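Local atomic coordinates of flagellar basal body rod modification protein (PDB entry 4ZZF), a protein that is probably required for assembly of the flagellar hook, where it may act as a scaffolding protein. Residues K8-D13 / L125-M130. Sequence-based numbering, arbitrary orientation.
Sequences KIAETD and LRMGEM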
loop_
_atom_site.group_PDB
_atom_site.type_symbol
_atom_site.label_atom_id
_atom_site.label_comp_id
_atom_site.label_asym_id
_atom_site.label_seq_id
_atom_site.Cartn_x
_atom_site.Cartn_y
_atom_site.Cartn_z
ATOM N N LYS A 8 -1.705 -0.883 9.035
ATOM C CA LYS A 8 -1.001 0.186 9.740
ATOM C C LYS A 8 -1.386 0.134 11.206
ATOM O O LYS A 8 -2.402 -0.466 11.565
ATOM C CB LYS A 8 -1.329 1.575 9.168
ATOM C CG LYS A 8 -1.062 1.765 7.654
ATOM C CD LYS A 8 0.411 1.635 7.312
ATOM C CE LYS A 8 0.706 2.075 5.882
ATOM N NZ LYS A 8 -0.087 1.324 4.870
ATOM N N ILE A 9 -0.577 0.757 12.052
ATOM C CA ILE A 9 -1.003 1.048 13.407
ATOM C C ILE A 9 -1.713 2.374 13.349
ATOM O O ILE A 9 -1.222 3.324 12.724
ATOM C CB ILE A 9 0.169 1.113 14.416
ATOM C CG1 ILE A 9 1.024 -0.151 14.327
ATOM C CG2 ILE A 9 -0.356 1.351 15.855
ATOM C CD1 ILE A 9 0.412 -1.341 15.007
ATOM N N ALA A 10 -2.891 2.427 13.965
ATOM C CA ALA A 10 -3.650 3.672 14.062
ATOM C C ALA A 10 -3.700 4.126 15.515
ATOM O O ALA A 10 -3.865 3.305 16.417
ATOM C CB ALA A 10 -5.053 3.490 13.512
ATOM N N GLU A 11 -3.494 5.420 15.726
ATOM C CA GLU A 11 -3.785 6.067 16.994
ATOM C C GLU A 11 -5.130 6.788 16.802
ATOM O O GLU A 11 -5.272 7.545 15.853
ATOM C CB GLU A 11 -2.682 7.071 17.384
ATOM C CG GLU A 11 -1.264 6.516 17.471
ATOM C CD GLU A 11 -0.999 5.792 18.782
ATOM O OE1 GLU A 11 -1.746 6.024 19.764
ATOM O OE2 GLU A 11 -0.061 4.973 18.836
ATOM N N THR A 12 -6.117 6.551 17.657
ATOM C CA THR A 12 -7.381 7.285 17.530
ATOM C C THR A 12 -7.636 8.186 18.737
ATOM O O THR A 12 -6.965 8.058 19.759
ATOM C CB THR A 12 -8.590 6.352 17.370
ATOM O OG1 THR A 12 -8.958 5.827 18.645
ATOM C CG2 THR A 12 -8.293 5.231 16.412
ATOM N N ASP A 13 -8.605 9.095 18.627
ATOM C CA ASP A 13 -8.926 9.974 19.755
ATOM C C ASP A 13 -9.895 9.316 20.755
ATOM O O ASP A 13 -10.411 9.977 21.644
ATOM C CB ASP A 13 -9.501 11.322 19.268
ATOM C CG ASP A 13 -10.775 11.169 18.431
ATOM O OD1 ASP A 13 -11.488 10.158 18.567
ATOM O OD2 ASP A 13 -11.075 12.073 17.628
ATOM N N LEU A 125 -12.828 1.554 10.795
ATOM C CA LEU A 125 -11.638 0.753 11.028
ATOM C C LEU A 125 -11.929 -0.369 12.011
ATOM O O LEU A 125 -12.445 -0.119 13.102
ATOM C CB LEU A 125 -10.514 1.617 11.576
ATOM C CG LEU A 125 -10.092 2.851 10.801
ATOM C CD1 LEU A 125 -9.091 3.645 11.654
ATOM C CD2 LEU A 125 -9.474 2.414 9.475
ATOM N N ARG A 126 -11.591 -1.598 11.652
ATOM C CA ARG A 126 -11.674 -2.668 12.629
ATOM C C ARG A 126 -10.332 -2.833 13.320
ATOM O O ARG A 126 -9.323 -3.118 12.679
ATOM C CB ARG A 126 -12.103 -3.993 12.000
ATOM C CG ARG A 126 -12.163 -5.125 13.044
ATOM C CD ARG A 126 -12.146 -6.518 12.420
ATOM N NE ARG A 126 -13.299 -6.749 11.551
ATOM C CZ ARG A 126 -14.532 -7.004 11.994
ATOM N NH1 ARG A 126 -14.773 -7.055 13.311
ATOM N NH2 ARG A 126 -15.529 -7.198 11.123
ATOM N N MET A 127 -10.347 -2.648 14.637
ATOM C CA MET A 127 -9.159 -2.719 15.483
ATOM C C MET A 127 -9.441 -3.616 16.677
ATOM O O MET A 127 -9.944 -3.160 17.698
ATOM C CB MET A 127 -8.750 -1.320 15.951
ATOM C CG MET A 127 -8.570 -0.336 14.803
ATOM S SD MET A 127 -8.335 1.381 15.294
ATOM C CE MET A 127 -7.006 1.209 16.479
ATOM N N GLY A 128 -9.117 -4.893 16.545
ATOM C CA GLY A 128 -9.487 -5.860 17.555
ATOM C C GLY A 128 -11.000 -5.916 17.613
ATOM O O GLY A 128 -11.658 -5.943 16.578
ATOM N N GLU A 129 -11.552 -5.904 18.818
ATOM C CA GLU A 129 -13.004 -5.895 18.988
ATOM C C GLU A 129 -13.648 -4.530 18.716
ATOM O O GLU A 129 -14.864 -4.442 18.605
ATOM C CB GLU A 129 -13.365 -6.353 20.402
ATOM C CG GLU A 129 -13.124 -7.837 20.647
ATOM C CD GLU A 129 -14.027 -8.710 19.793
ATOM O OE1 GLU A 129 -15.170 -8.288 19.525
ATOM O OE2 GLU A 129 -13.592 -9.814 19.388
ATOM N N MET A 130 -12.849 -3.469 18.609
ATOM C CA MET A 130 -13.420 -2.141 18.403
ATOM C C MET A 130 -13.636 -1.842 16.923
ATOM O O MET A 130 -12.870 -2.267 16.054
ATOM C CB MET A 130 -12.537 -1.056 19.028
ATOM C CG MET A 130 -12.285 -1.245 20.518
ATOM S SD MET A 130 -11.308 0.094 21.251
ATOM C CE MET A 130 -12.317 1.505 20.818
#
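Met127 reaches from the end of strand 122-127 to Ala10 and Thr12 on strand 9-12, joining two antiparallel sheets of the small all-beta domain that lies beside the Ig-like domain. Two strands more than a hundred residues apart in sequence meet here, consistent with the Tudor-like domain of FlgD relatives, into which the Ig-like domain is inserted. The local strand axes cross at 101°, nearly orthogonally, and approach to 9.5 Å. That spacing, with no hydrogen bond across, fits two layers meeting through side chains rather than paired strands. Ala10 and Thr12, two residues apart on the strand, both direct CB toward the hairpin of strands 122-127 and 130-133, whose type II' turn runs from Met127 to Met130. Met127 CG sits beside its backbone N, and a bend at chi3 (52°) turns the methyl onto strand 9-12. There Met127 CE lies 3.8 Å from Ala10 O, a van der Waals contact, and 4.2 Å from Ala10 CB. Leu125 CD1 adds a looser touch to Ala10 CB at 4.4 Å, and Phe140 of strand 137-141 also packs on Ala10. Thr12 and Met127 meet tip to tip, methyl CG2 to sulfur SD, at 4.0 Å. With chi1 at 79°, Thr12 presents this methyl to the thioether while its hydroxyl OG1 is hydrogen-bonded to Gly109 O and to Val14 N, the latter just past the segment.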